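Local structure of uncharacterized protein (3NO2) at residues S53-A58 against E78-R83; H97-L102 against A125-I130; N40-T45 against I268-P273; W69-P74 against L102-K107; N15-I20 against Y31-G36. The protein is of unknown function but forms a six-bladed beta-propeller, a scaffold that in other proteins often serves ligand binding or catalysis. All coordinates share one frame; numbering follows the deposited sequence. Where two conformers were deposited one is given.

Contact 1: residues S53-A58 against E78-R83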
# COMPACT_ATOMS: atom_id res chain seq x y z
N SER A 53 -6.14 2.34 7.07
CA SER A 53 -7.09 1.24 7.12
C SER A 53 -6.65 0.25 8.17
O SER A 53 -5.44 0.10 8.48
CB SER A 53 -7.29 0.52 5.79
OG SER A 53 -6.10 -0.05 5.32
N TYR A 54 -7.63 -0.45 8.72
CA TYR A 54 -7.37 -1.37 9.81
C TYR A 54 -8.21 -2.64 9.77
O TYR A 54 -8.36 -3.34 10.78
CB TYR A 54 -7.44 -0.66 11.15
CG TYR A 54 -8.76 -0.03 11.54
CD1 TYR A 54 -9.70 -0.74 12.24
CD2 TYR A 54 -9.01 1.31 11.29
CE1 TYR A 54 -10.90 -0.17 12.64
CE2 TYR A 54 -10.23 1.90 11.69
CZ TYR A 54 -11.15 1.14 12.34
OH TYR A 54 -12.34 1.68 12.78
N SER A 55 -8.72 -2.96 8.57
CA SER A 55 -9.51 -4.17 8.28
C SER A 55 -10.93 -4.03 8.74
O SER A 55 -11.88 -4.15 7.95
CB SER A 55 -8.85 -5.47 8.79
OG SER A 55 -9.45 -6.58 8.12
N LYS A 56 -11.14 -3.69 10.00
CA LYS A 56 -12.49 -3.41 10.50
C LYS A 56 -13.00 -2.05 10.08
O LYS A 56 -14.19 -1.76 10.26
CB LYS A 56 -12.54 -3.56 12.03
CG LYS A 56 -12.17 -4.95 12.54
CD LYS A 56 -12.97 -6.05 11.91
CE LYS A 56 -12.78 -7.40 12.59
NZ LYS A 56 -11.41 -7.88 12.58
N GLY A 57 -12.19 -1.22 9.43
CA GLY A 57 -12.62 0.12 9.00
C GLY A 57 -11.44 0.91 8.53
O GLY A 57 -10.34 0.36 8.36
N ALA A 58 -11.65 2.19 8.27
CA ALA A 58 -10.58 3.17 7.97
C ALA A 58 -10.92 4.44 8.71
O ALA A 58 -12.12 4.76 8.88
CB ALA A 58 -10.50 3.46 6.45
N GLU A 78 -13.28 -6.54 4.70
CA GLU A 78 -11.97 -6.10 5.16
C GLU A 78 -11.60 -4.81 4.45
O GLU A 78 -11.30 -4.76 3.23
CB GLU A 78 -10.90 -7.15 4.90
CG GLU A 78 -11.15 -8.48 5.59
CD GLU A 78 -9.97 -9.42 5.50
OE1 GLU A 78 -8.91 -9.05 4.98
OE2 GLU A 78 -10.13 -10.58 5.98
N MSE A 79 -11.53 -3.72 5.21
CA MSE A 79 -11.07 -2.44 4.70
C MSE A 79 -9.55 -2.51 4.62
O MSE A 79 -8.86 -2.51 5.65
CB MSE A 79 -11.49 -1.33 5.67
CG MSE A 79 -11.26 0.03 5.10
SE MSE A 79 -12.65 0.67 3.89
CE MSE A 79 -13.89 1.30 5.20
N GLN A 80 -9.02 -2.50 3.40
CA GLN A 80 -7.60 -2.70 3.16
C GLN A 80 -6.94 -1.59 2.36
O GLN A 80 -5.71 -1.54 2.38
CB GLN A 80 -7.33 -4.03 2.48
CG GLN A 80 -7.70 -5.26 3.30
CD GLN A 80 -6.72 -5.65 4.36
OE1 GLN A 80 -5.76 -4.97 4.63
NE2 GLN A 80 -6.99 -6.77 5.01
N THR A 81 -7.70 -0.73 1.67
CA THR A 81 -7.19 0.42 0.97
C THR A 81 -7.47 1.68 1.75
O THR A 81 -8.56 1.86 2.28
CB THR A 81 -7.91 0.56 -0.40
OG1 THR A 81 -7.63 -0.55 -1.26
CG2 THR A 81 -7.54 1.84 -1.14
N ALA A 82 -6.49 2.57 1.78
CA ALA A 82 -6.65 3.92 2.35
C ALA A 82 -5.52 4.80 1.80
O ALA A 82 -4.38 4.65 2.22
CB ALA A 82 -6.64 3.86 3.85
N ARG A 83 -5.82 5.70 0.87
CA ARG A 83 -4.82 6.59 0.28
C ARG A 83 -5.43 7.98 0.12
O ARG A 83 -6.64 8.17 0.17
CB ARG A 83 -4.32 6.07 -1.07
CG ARG A 83 -5.40 6.05 -2.13
CD ARG A 83 -4.87 5.73 -3.50
NE ARG A 83 -4.33 4.39 -3.59
CZ ARG A 83 -3.05 4.07 -3.70
NH1 ARG A 83 -2.12 5.01 -3.74
NH2 ARG A 83 -2.71 2.81 -3.83
O HOH W 1 -5.58 -2.67 6.24
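S55 and M79 (a selenomethionine) form a lone antiparallel hydrogen-bonded pair, their CA atoms 4.3 Å apart, where the turn between strands 50-53 and 57-61 of one blade of the six-bladed beta-propeller meets the innermost strand, 78-84, of the next blade. The bond from M79 N to S55 O is short and nearly straight (2.8 Å, 165° at the hydrogen). Its return, from S55 N to M79 O, lies in the carbonyl plane but is bent to 132°, at 3.0 Å. S55 sits in the turn at positive phi, and the turn is itself tied by a backbone bond from Y54 N to G57 O.

The side chain of M79 is the main apolar element. Its CG lies anti to the backbone N (chi1 -170°) and the chain then bends twice, which lays it along the end of the turn: CB rests 3.4 Å from G57 O, and CG is 3.8 Å from A58 CB. M79 also touches W94 in strand 90-95.

Beyond the bridge the strand is kinked by a classic beta bulge, Q80 and T81 both facing A93. Q80 points its CB away, but its bent chain brings the amide back toward the turn. There a water lies 2.8 Å from Q80 OE1 and is also within hydrogen-bonding distance of S53 OG; OE1 is bonded to N40 ND2. The amide nitrogen of Q80 has E38 as one acceptor; as the other it reaches E78 OE1, itself bonded to H124, at 3.0 Å, with the acceptor almost in the amide plane of Q80.

Contact 2: residues H97-L102 against A125-I130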
# COMPACT_ATOMS: atom_id res chain seq x y z
N HIS A 97 -18.42 -8.72 -0.58
CA HIS A 97 -19.42 -9.17 -1.58
C HIS A 97 -20.63 -8.24 -1.51
O HIS A 97 -21.59 -8.54 -0.76
CB HIS A 97 -19.81 -10.62 -1.31
CG HIS A 97 -18.65 -11.55 -1.48
ND1 HIS A 97 -18.08 -11.76 -2.71
CD2 HIS A 97 -17.92 -12.26 -0.58
CE1 HIS A 97 -17.04 -12.56 -2.57
NE2 HIS A 97 -16.91 -12.87 -1.30
N PRO A 98 -20.58 -7.10 -2.18
CA PRO A 98 -19.57 -6.68 -3.14
C PRO A 98 -18.36 -6.01 -2.51
O PRO A 98 -18.43 -5.39 -1.44
CB PRO A 98 -20.31 -5.66 -4.00
CG PRO A 98 -21.28 -5.03 -3.06
CD PRO A 98 -21.75 -6.18 -2.17
N SER A 99 -17.25 -6.08 -3.21
CA SER A 99 -16.13 -5.19 -2.94
C SER A 99 -16.60 -3.76 -3.12
O SER A 99 -17.37 -3.48 -4.05
CB SER A 99 -14.98 -5.45 -3.89
OG SER A 99 -14.52 -6.82 -3.87
N THR A 100 -16.15 -2.86 -2.26
CA THR A 100 -16.67 -1.48 -2.31
C THR A 100 -15.51 -0.49 -2.21
O THR A 100 -14.65 -0.62 -1.34
CB THR A 100 -17.63 -1.23 -1.15
OG1 THR A 100 -18.70 -2.19 -1.22
CG2 THR A 100 -18.22 0.14 -1.19
N ILE A 101 -15.52 0.50 -3.09
CA ILE A 101 -14.60 1.63 -3.09
C ILE A 101 -15.40 2.89 -2.75
O ILE A 101 -16.50 3.09 -3.29
CB ILE A 101 -13.96 1.78 -4.48
CG1 ILE A 101 -13.10 0.58 -4.83
CG2 ILE A 101 -13.16 3.10 -4.60
CD1 ILE A 101 -12.81 0.44 -6.35
N LEU A 102 -14.88 3.71 -1.86
CA LEU A 102 -15.45 5.02 -1.52
C LEU A 102 -14.40 6.08 -1.68
O LEU A 102 -13.24 5.91 -1.27
CB LEU A 102 -15.92 5.03 -0.07
CG LEU A 102 -16.94 3.97 0.37
CD1 LEU A 102 -17.10 4.05 1.91
CD2 LEU A 102 -18.31 4.15 -0.39
N ALA A 125 -8.60 -12.78 0.39
CA ALA A 125 -7.93 -13.19 -0.82
C ALA A 125 -8.18 -12.27 -1.99
O ALA A 125 -7.79 -12.60 -3.12
CB ALA A 125 -8.33 -14.66 -1.18
N GLN A 126 -8.84 -11.14 -1.77
CA GLN A 126 -9.12 -10.14 -2.80
C GLN A 126 -7.95 -9.17 -2.92
O GLN A 126 -6.90 -9.52 -3.44
CB GLN A 126 -10.47 -9.46 -2.58
CG GLN A 126 -11.64 -10.47 -2.69
CD GLN A 126 -12.99 -9.87 -2.35
OE1 GLN A 126 -13.13 -8.66 -2.17
NE2 GLN A 126 -14.01 -10.73 -2.24
N PHE A 127 -8.09 -7.94 -2.43
CA PHE A 127 -7.09 -6.91 -2.66
C PHE A 127 -6.56 -6.33 -1.37
O PHE A 127 -7.08 -6.53 -0.25
CB PHE A 127 -7.65 -5.79 -3.53
CG PHE A 127 -8.92 -5.17 -3.00
CD1 PHE A 127 -8.89 -4.19 -2.02
CD2 PHE A 127 -10.15 -5.61 -3.47
CE1 PHE A 127 -10.10 -3.61 -1.57
CE2 PHE A 127 -11.32 -5.02 -3.02
CZ PHE A 127 -11.26 -4.05 -2.09
N ARG A 128 -5.47 -5.56 -1.52
CA ARG A 128 -4.95 -4.71 -0.47
C ARG A 128 -5.10 -3.26 -0.91
O ARG A 128 -6.09 -2.61 -0.51
CB ARG A 128 -3.53 -5.11 -0.06
CG ARG A 128 -3.49 -6.51 0.52
CD ARG A 128 -4.19 -6.62 1.87
NE ARG A 128 -4.17 -8.00 2.39
CZ ARG A 128 -5.02 -8.96 2.09
NH1 ARG A 128 -6.05 -8.73 1.32
NH2 ARG A 128 -4.77 -10.19 2.53
N GLN A 129 -4.21 -2.71 -1.76
CA GLN A 129 -4.22 -1.29 -2.09
C GLN A 129 -4.71 -1.05 -3.53
O GLN A 129 -3.97 -1.20 -4.49
CB GLN A 129 -2.81 -0.71 -1.96
CG GLN A 129 -2.17 -0.92 -0.61
CD GLN A 129 -0.99 0.02 -0.37
OE1 GLN A 129 -0.41 0.60 -1.31
NE2 GLN A 129 -0.58 0.18 0.89
N ILE A 130 -5.96 -0.64 -3.65
CA ILE A 130 -6.54 -0.14 -4.88
C ILE A 130 -6.00 1.26 -5.15
O ILE A 130 -5.63 1.98 -4.23
CB ILE A 130 -8.07 -0.17 -4.77
CG1 ILE A 130 -8.56 -1.62 -4.71
CG2 ILE A 130 -8.74 0.60 -5.92
CD1 ILE A 130 -10.11 -1.79 -4.55
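This is a side-chain packing contact between blades with one hydrogen bond at its polar end: S99 and I101 on strand 99-104 meet Q126, F127 and I130 in the loop that leads to strand 131-132, the innermost strand of the following propeller blade. The two backbones run in nearly the same direction but their nearest CA atoms stay more than 8 Å apart, so that side chains alone fill the gap.

I101 and I130 make up the apolar end, with I101 CG1 at 3.8 Å from I130 CD1. That same methyl of I130 sits 3.4 Å above the plane of the F127 ring, over its centre, while S99 CB approaches the ring at its edge and in plane, 3.8 Å from F127 CE2. The phenyl is thus touched on a face from within its own loop and on its rim from across the contact.

Q126 stretches out beyond CG (chi2 175°), which carries its amide across to the other segment. S99 OG donates to Q126 OE1 at 2.9 Å, from a position 49° out of the carbonyl plane. H97 CE1 lies 3.6 Å from Q126 NE2, ring and amide planes being 81° apart; the imidazole nitrogens are bonded to E117 and the backbone of E121. R128 bonds to F127 O and reaches a citrate, probably brought in by crystallisation.

OE1 of Q126 also accepts from G96 N, and NE2 donates to I120 O. With both ends of this buried amide engaged, its orientation is well defined and its polarity is met by S99 together with backbone groups of G96 and I120.

Contact 3: residues N40-T45 against I268-P273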
# COMPACT_ATOMS: atom_id res chain seq x y z
N ASN A 40 -2.70 -2.45 6.38
CA ASN A 40 -1.93 -2.53 5.12
C ASN A 40 -1.90 -1.26 4.32
O ASN A 40 -1.32 -1.28 3.24
CB ASN A 40 -2.43 -3.69 4.26
CG ASN A 40 -2.03 -5.05 4.83
OD1 ASN A 40 -0.81 -5.35 4.93
ND2 ASN A 40 -3.01 -5.90 5.16
N SER A 41 -2.50 -0.18 4.82
CA SER A 41 -2.49 1.12 4.18
C SER A 41 -2.44 2.25 5.21
O SER A 41 -3.31 2.36 6.08
CB SER A 41 -3.77 1.34 3.36
OG SER A 41 -3.80 0.42 2.25
N VAL A 42 -1.41 3.10 5.06
CA VAL A 42 -1.31 4.40 5.73
C VAL A 42 -1.09 5.48 4.69
O VAL A 42 -0.51 5.23 3.63
CB VAL A 42 -0.17 4.45 6.78
CG1 VAL A 42 -0.32 3.39 7.85
CG2 VAL A 42 1.24 4.33 6.17
N ALA A 43 -1.54 6.70 4.98
CA ALA A 43 -1.37 7.82 4.06
C ALA A 43 -1.43 9.11 4.88
O ALA A 43 -2.01 9.16 5.95
CB ALA A 43 -2.46 7.80 2.96
N ALA A 44 -0.76 10.14 4.38
CA ALA A 44 -0.74 11.48 5.00
C ALA A 44 -1.30 12.49 4.06
O ALA A 44 -1.08 12.44 2.84
CB ALA A 44 0.68 11.88 5.39
N THR A 45 -2.01 13.44 4.64
CA THR A 45 -2.42 14.63 3.87
C THR A 45 -1.29 15.64 3.87
O THR A 45 -0.38 15.59 4.68
CB THR A 45 -3.68 15.30 4.43
OG1 THR A 45 -3.36 15.91 5.67
CG2 THR A 45 -4.85 14.31 4.60
N ILE A 268 6.62 -3.92 8.10
CA ILE A 268 6.10 -2.80 7.33
C ILE A 268 5.59 -3.29 5.99
O ILE A 268 6.30 -3.94 5.21
CB ILE A 268 7.20 -1.75 7.14
CG1 ILE A 268 7.59 -1.13 8.49
CG2 ILE A 268 6.72 -0.65 6.16
CD1 ILE A 268 8.86 -0.24 8.43
N SER A 269 4.33 -2.95 5.67
CA SER A 269 3.76 -3.21 4.35
C SER A 269 3.30 -1.94 3.65
O SER A 269 2.95 -2.00 2.48
CB SER A 269 2.63 -4.23 4.37
OG SER A 269 1.56 -3.77 5.18
N THR A 270 3.33 -0.79 4.34
CA THR A 270 2.82 0.46 3.80
C THR A 270 3.64 1.63 4.32
O THR A 270 4.10 1.63 5.47
CB THR A 270 1.30 0.61 4.09
OG1 THR A 270 0.78 1.86 3.63
CG2 THR A 270 0.96 0.46 5.57
N ILE A 271 3.76 2.65 3.48
CA ILE A 271 4.57 3.84 3.78
C ILE A 271 4.00 5.06 3.10
O ILE A 271 3.50 4.95 1.99
CB ILE A 271 6.03 3.62 3.31
CG1 ILE A 271 6.93 4.78 3.67
CG2 ILE A 271 6.12 3.34 1.81
CD1 ILE A 271 8.43 4.42 3.62
N CYS A 272 4.16 6.23 3.72
CA CYS A 272 3.87 7.51 3.08
C CYS A 272 4.82 8.56 3.67
O CYS A 272 4.87 8.67 4.88
CB CYS A 272 2.40 7.96 3.38
SG CYS A 272 1.87 9.26 2.25
N PRO A 273 5.47 9.39 2.84
CA PRO A 273 6.13 10.57 3.44
C PRO A 273 5.13 11.45 4.19
O PRO A 273 3.96 11.56 3.79
CB PRO A 273 6.66 11.32 2.18
CG PRO A 273 6.88 10.20 1.17
CD PRO A 273 5.66 9.32 1.38
O HOH W 2 0.94 5.68 1.28
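T270 OG1 and C272 SG accept the backbone N-H groups of V42 and A44, so that side chains take the place that carbonyls hold in a regular parallel sheet. Strands 41-44 and 270-273 run parallel, only 4° apart and with axes 5.7 Å from each other. The bond from V42 N to T270 OG1 is 2.9 Å long, with 163° at the hydrogen, and C272 SG takes A44 N at the longer 3.5 Å expected of sulfur. In both residues the heteroatom is turned anti to its own main-chain nitrogen (chi1 177° in T270), which aims it at the neighbouring strand. The T270 hydroxyl has a further partner in Q217 OE1, and that bond uses its proton.

A water lies 2.8 Å from V42 O and from I271 O and can bridge the two carbonyls. The methyls of V42 and T270 pack beside these polar links, CG2 of V42 lying 3.9 Å from CG2 of T270. At the other end S269 OG donates to N40 OD1 at 2.9 Å, slightly tilted from the amide's carbonyl plane. N40 ND2 is bonded to Q80 and E38, and the N40 side chain comes within about 3 Å (nearest atoms) of a bound citrate, probably from the crystallisation liquor.

S269 and T270 form a classic beta bulge opposite G10 on strand 6-10. Through that strand the C-terminal 270-274 is added as the innermost member of a sheet otherwise built from the N terminus, the "Velcro" closure of beta-propellers, and its other side faces 41-44, the innermost strand of the next blade, which pairs in turn with 50-53.

Contact 4: residues W69-P74 against L102-K107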
# COMPACT_ATOMS: atom_id res chain seq x y z
N TRP A 69 -12.69 11.30 11.58
CA TRP A 69 -13.80 10.53 11.04
C TRP A 69 -13.38 9.07 10.93
O TRP A 69 -12.20 8.76 10.95
CB TRP A 69 -14.27 11.04 9.68
CG TRP A 69 -13.31 11.14 8.55
CD1 TRP A 69 -12.71 12.27 8.12
CD2 TRP A 69 -12.88 10.10 7.67
NE1 TRP A 69 -11.95 12.02 7.04
CE2 TRP A 69 -12.02 10.68 6.71
CE3 TRP A 69 -13.14 8.72 7.58
CZ2 TRP A 69 -11.42 9.93 5.70
CZ3 TRP A 69 -12.55 7.99 6.56
CH2 TRP A 69 -11.67 8.60 5.65
N ASN A 70 -14.38 8.21 10.81
CA ASN A 70 -14.21 6.76 10.76
C ASN A 70 -15.29 6.18 9.88
O ASN A 70 -16.46 6.63 9.92
CB ASN A 70 -14.36 6.16 12.15
CG ASN A 70 -14.14 4.70 12.19
OD1 ASN A 70 -13.02 4.24 11.93
ND2 ASN A 70 -15.17 3.91 12.48
N ILE A 71 -14.93 5.19 9.08
CA ILE A 71 -15.88 4.38 8.32
C ILE A 71 -15.65 2.92 8.65
O ILE A 71 -14.53 2.40 8.46
CB ILE A 71 -15.76 4.62 6.83
CG1 ILE A 71 -16.06 6.09 6.51
CG2 ILE A 71 -16.72 3.63 6.04
CD1 ILE A 71 -15.80 6.45 4.99
N ALA A 72 -16.66 2.23 9.16
CA ALA A 72 -16.58 0.81 9.44
C ALA A 72 -16.77 -0.02 8.19
O ALA A 72 -17.62 0.30 7.32
CB ALA A 72 -17.65 0.44 10.49
N ALA A 73 -16.02 -1.11 8.05
CA ALA A 73 -16.33 -2.14 7.07
C ALA A 73 -17.54 -2.94 7.56
O ALA A 73 -17.66 -3.19 8.76
CB ALA A 73 -15.18 -3.05 6.86
N PRO A 74 -18.40 -3.38 6.66
CA PRO A 74 -19.47 -4.28 7.08
C PRO A 74 -18.95 -5.60 7.61
O PRO A 74 -17.82 -5.96 7.36
CB PRO A 74 -20.28 -4.50 5.78
CG PRO A 74 -19.97 -3.32 4.93
CD PRO A 74 -18.53 -3.00 5.24
N LEU A 102 -14.88 3.71 -1.86
CA LEU A 102 -15.45 5.02 -1.52
C LEU A 102 -14.40 6.08 -1.68
O LEU A 102 -13.24 5.91 -1.27
CB LEU A 102 -15.92 5.03 -0.07
CG LEU A 102 -16.94 3.97 0.37
CD1 LEU A 102 -17.10 4.05 1.91
CD2 LEU A 102 -18.31 4.15 -0.39
N GLU A 103 -14.79 7.21 -2.27
CA GLU A 103 -14.00 8.44 -2.17
C GLU A 103 -14.66 9.30 -1.11
O GLU A 103 -15.89 9.37 -1.05
CB GLU A 103 -13.90 9.15 -3.53
CG GLU A 103 -13.16 8.30 -4.52
CD GLU A 103 -12.90 8.92 -5.86
OE1 GLU A 103 -13.02 10.16 -5.98
OE2 GLU A 103 -12.54 8.18 -6.80
N VAL A 104 -13.87 9.92 -0.26
CA VAL A 104 -14.36 10.52 0.98
C VAL A 104 -13.65 11.86 1.17
O VAL A 104 -12.46 11.99 0.88
CB VAL A 104 -14.04 9.62 2.20
CG1 VAL A 104 -14.57 10.17 3.52
CG2 VAL A 104 -14.61 8.17 1.94
N ASN A 105 -14.37 12.89 1.59
CA ASN A 105 -13.73 14.17 1.85
C ASN A 105 -13.15 14.22 3.24
O ASN A 105 -13.28 13.25 4.01
CB ASN A 105 -14.69 15.36 1.53
CG ASN A 105 -15.84 15.47 2.44
OD1 ASN A 105 -15.92 14.87 3.53
ND2 ASN A 105 -16.85 16.27 1.99
N MSE A 106 -12.56 15.35 3.63
CA MSE A 106 -11.91 15.47 4.93
C MSE A 106 -12.86 15.48 6.10
O MSE A 106 -12.45 15.29 7.26
CB MSE A 106 -11.03 16.72 4.99
CG MSE A 106 -9.87 16.68 4.04
SE MSE A 106 -8.70 15.12 4.21
CE MSE A 106 -9.41 13.92 2.79
N LYS A 107 -14.12 15.70 5.81
CA LYS A 107 -15.20 15.60 6.82
C LYS A 107 -15.74 14.19 7.01
O LYS A 107 -16.64 13.97 7.82
CB LYS A 107 -16.35 16.54 6.44
CG LYS A 107 -16.02 18.00 6.67
CD LYS A 107 -17.18 18.94 6.30
CE LYS A 107 -16.81 20.38 6.68
NZ LYS A 107 -17.73 21.44 6.15
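V104 is the projecting wedge of this contact, its two methyls splitting between W69 and I71. One methyl, CG1, is carried anti to the backbone N (chi1 -178°) and settles over a face of the indole: it lies 4.0 Å from the centroid of the W69 six-membered ring and 16° off the ring normal, a CH-pi contact, with W69 CZ2 at 3.8 Å. The other methyl, V104 CG2, meets I71 CD1 tip to tip at 3.7 Å.

The end of I71 in turn dips between two side chains of the opposing strand, since its CD1 also comes to 4.1 Å from L102 CD1. Residues 102 and 104 thus present a notch between their branched ends, and I71 fills it. Strands 69-72 and 102-104 run antiparallel, at 169°, but their axes are 10.9 Å apart: they belong to different sheets packed face to face, the outermost strand of one propeller blade lying against the third strand of the next. Between the alternating side chains that face inward, E103 points the other way, to a salt bridge with K132.

Beyond V104 the chain leaves the strand and curls around the edge of the indole. There the backbone is the bump: M106 O approaches W69 CD1 at 3.2 Å, near the ring plane, and the carbonyl carbon of K107 lies 3.8 Å from the same atom. The bend carries a weak bond from K107 N to N105 OD1 at 3.0 Å, while N105 ND2 is held by E109. The selenomethionine M106, deposited in two conformers, touches M60 and T45 in the one described.

Contact 5: residues N15-I20 against Y31-G36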
# COMPACT_ATOMS: atom_id res chain seq x y z
N ASN A 15 1.22 -4.10 15.49
CA ASN A 15 0.09 -3.49 16.18
C ASN A 15 0.17 -2.01 16.48
O ASN A 15 -0.52 -1.51 17.39
CB ASN A 15 -0.22 -4.29 17.46
CG ASN A 15 0.83 -4.10 18.55
OD1 ASN A 15 1.83 -3.37 18.40
ND2 ASN A 15 0.61 -4.76 19.70
N LYS A 16 1.00 -1.29 15.72
CA LYS A 16 1.17 0.17 15.80
C LYS A 16 1.26 0.71 14.39
O LYS A 16 1.75 0.01 13.50
CB LYS A 16 2.50 0.56 16.50
CG LYS A 16 2.65 0.08 17.93
CD LYS A 16 1.59 0.58 18.87
CE LYS A 16 1.87 0.03 20.30
NZ LYS A 16 0.86 0.45 21.33
N ILE A 17 0.86 1.95 14.19
CA ILE A 17 1.39 2.75 13.08
C ILE A 17 2.39 3.73 13.68
O ILE A 17 2.33 4.03 14.88
CB ILE A 17 0.31 3.45 12.22
CG1 ILE A 17 -0.53 4.38 13.07
CG2 ILE A 17 -0.57 2.35 11.54
CD1 ILE A 17 -1.53 5.18 12.27
N ALA A 18 3.34 4.19 12.90
CA ALA A 18 4.45 4.95 13.43
C ALA A 18 4.91 5.99 12.45
O ALA A 18 4.70 5.86 11.24
CB ALA A 18 5.61 4.02 13.83
N ILE A 19 5.58 7.02 12.96
CA ILE A 19 6.30 7.98 12.13
C ILE A 19 7.77 7.90 12.50
O ILE A 19 8.13 7.91 13.69
CB ILE A 19 5.80 9.43 12.29
CG1 ILE A 19 4.34 9.50 11.84
CG2 ILE A 19 6.70 10.42 11.48
CD1 ILE A 19 3.61 10.80 12.21
N ILE A 20 8.60 7.74 11.48
CA ILE A 20 10.04 7.55 11.62
C ILE A 20 10.74 8.78 11.01
O ILE A 20 10.41 9.23 9.91
CB ILE A 20 10.46 6.27 10.90
CG1 ILE A 20 9.85 5.06 11.65
CG2 ILE A 20 12.00 6.12 10.83
CD1 ILE A 20 10.02 3.69 10.97
N TYR A 31 0.91 5.22 17.17
CA TYR A 31 -0.52 5.18 17.47
C TYR A 31 -0.95 3.72 17.46
O TYR A 31 -0.55 2.95 16.58
CB TYR A 31 -1.28 5.98 16.41
CG TYR A 31 -2.77 6.12 16.62
CD1 TYR A 31 -3.67 5.17 16.14
CD2 TYR A 31 -3.29 7.20 17.31
CE1 TYR A 31 -5.02 5.28 16.32
CE2 TYR A 31 -4.68 7.35 17.51
CZ TYR A 31 -5.55 6.37 17.01
OH TYR A 31 -6.91 6.48 17.16
N PRO A 32 -1.72 3.29 18.47
CA PRO A 32 -1.99 1.87 18.63
C PRO A 32 -3.10 1.34 17.72
O PRO A 32 -4.06 2.05 17.37
CB PRO A 32 -2.45 1.80 20.08
CG PRO A 32 -3.16 3.08 20.28
CD PRO A 32 -2.34 4.12 19.53
N LEU A 33 -2.95 0.08 17.32
CA LEU A 33 -4.00 -0.65 16.65
C LEU A 33 -4.62 -1.62 17.66
O LEU A 33 -3.94 -2.14 18.55
CB LEU A 33 -3.48 -1.40 15.43
CG LEU A 33 -2.77 -0.53 14.39
CD1 LEU A 33 -2.27 -1.39 13.25
CD2 LEU A 33 -3.70 0.56 13.84
N GLU A 34 -5.89 -1.94 17.47
CA GLU A 34 -6.64 -2.80 18.40
C GLU A 34 -6.62 -4.26 17.99
O GLU A 34 -6.22 -4.63 16.89
CB GLU A 34 -8.09 -2.29 18.47
CG GLU A 34 -8.16 -0.81 18.82
CD GLU A 34 -7.58 -0.44 20.17
OE1 GLU A 34 -7.81 -1.21 21.14
OE2 GLU A 34 -6.94 0.61 20.30
N LYS A 35 -7.08 -5.10 18.90
CA LYS A 35 -7.20 -6.52 18.66
C LYS A 35 -8.05 -6.81 17.47
O LYS A 35 -9.20 -6.37 17.34
CB LYS A 35 -7.80 -7.20 19.90
CG LYS A 35 -7.83 -8.72 19.80
CD LYS A 35 -8.42 -9.37 21.05
CE LYS A 35 -8.48 -10.91 20.93
NZ LYS A 35 -9.25 -11.51 22.09
N GLY A 36 -7.49 -7.59 16.54
CA GLY A 36 -8.19 -7.93 15.32
C GLY A 36 -7.96 -6.96 14.17
O GLY A 36 -8.41 -7.23 13.03
O HOH W 3 -1.22 -1.51 20.07
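I17 and Y31 exchange both backbone bonds of an antiparallel hydrogen-bonded pair: I17 N donates to Y31 O at 2.9 Å, the donor nearly in line with the C=O, and Y31 N donates back to I17 O at the same length. K16 and P32, the next pair along, are non-hydrogen-bonded, which suits a proline that has no N-H to give. One step further L33 N reaches N15 O at 2.9 Å, straight at the hydrogen (165°) but standing above the carbonyl plane. N15 O has a second donor, a water 2.8 Å away, and this water also donates to L33 O.

In one of two conformers of K16, the bend at chi2 (-59°) folds its chain across the proline, leaving NZ 3.8 Å from P32 CB and bonded to that water at 3.1 Å. On the other face of the sheet the side chains of I17 and Y31 lie alongside and point the same way, I17 CG1 being 3.8 Å from Y31 CB. I17 and L33 both pack against F52 of the neighbouring blade. The pairing belongs to a beta hairpin, strands 16-21 and 26-32, that forms the outer half of a four-stranded propeller blade.

Overall arrangement
The contacts cover neighbouring blades on one side of the six-bladed propeller. Contact 3, its centre about 6 Å from the chain's centre, closes the ring between C-terminal strand 270-274 and strand 41-44; contacts 1, 2 and 4 are nested inside the loop it closes. Contact 5, earliest in the chain, lies within the blade that 270-274 completes, and V42 touches I17 between them. Contacts 1 and 4 join the same pair of sheets, with centres about 11 Å and 18 Å from the chain's centre. Contact 2 shares L102 with contact 4 and leads to the next blade; R128 O and T81 OG1 connect it with contact 1. Together they tie consecutive blades into the closed ring.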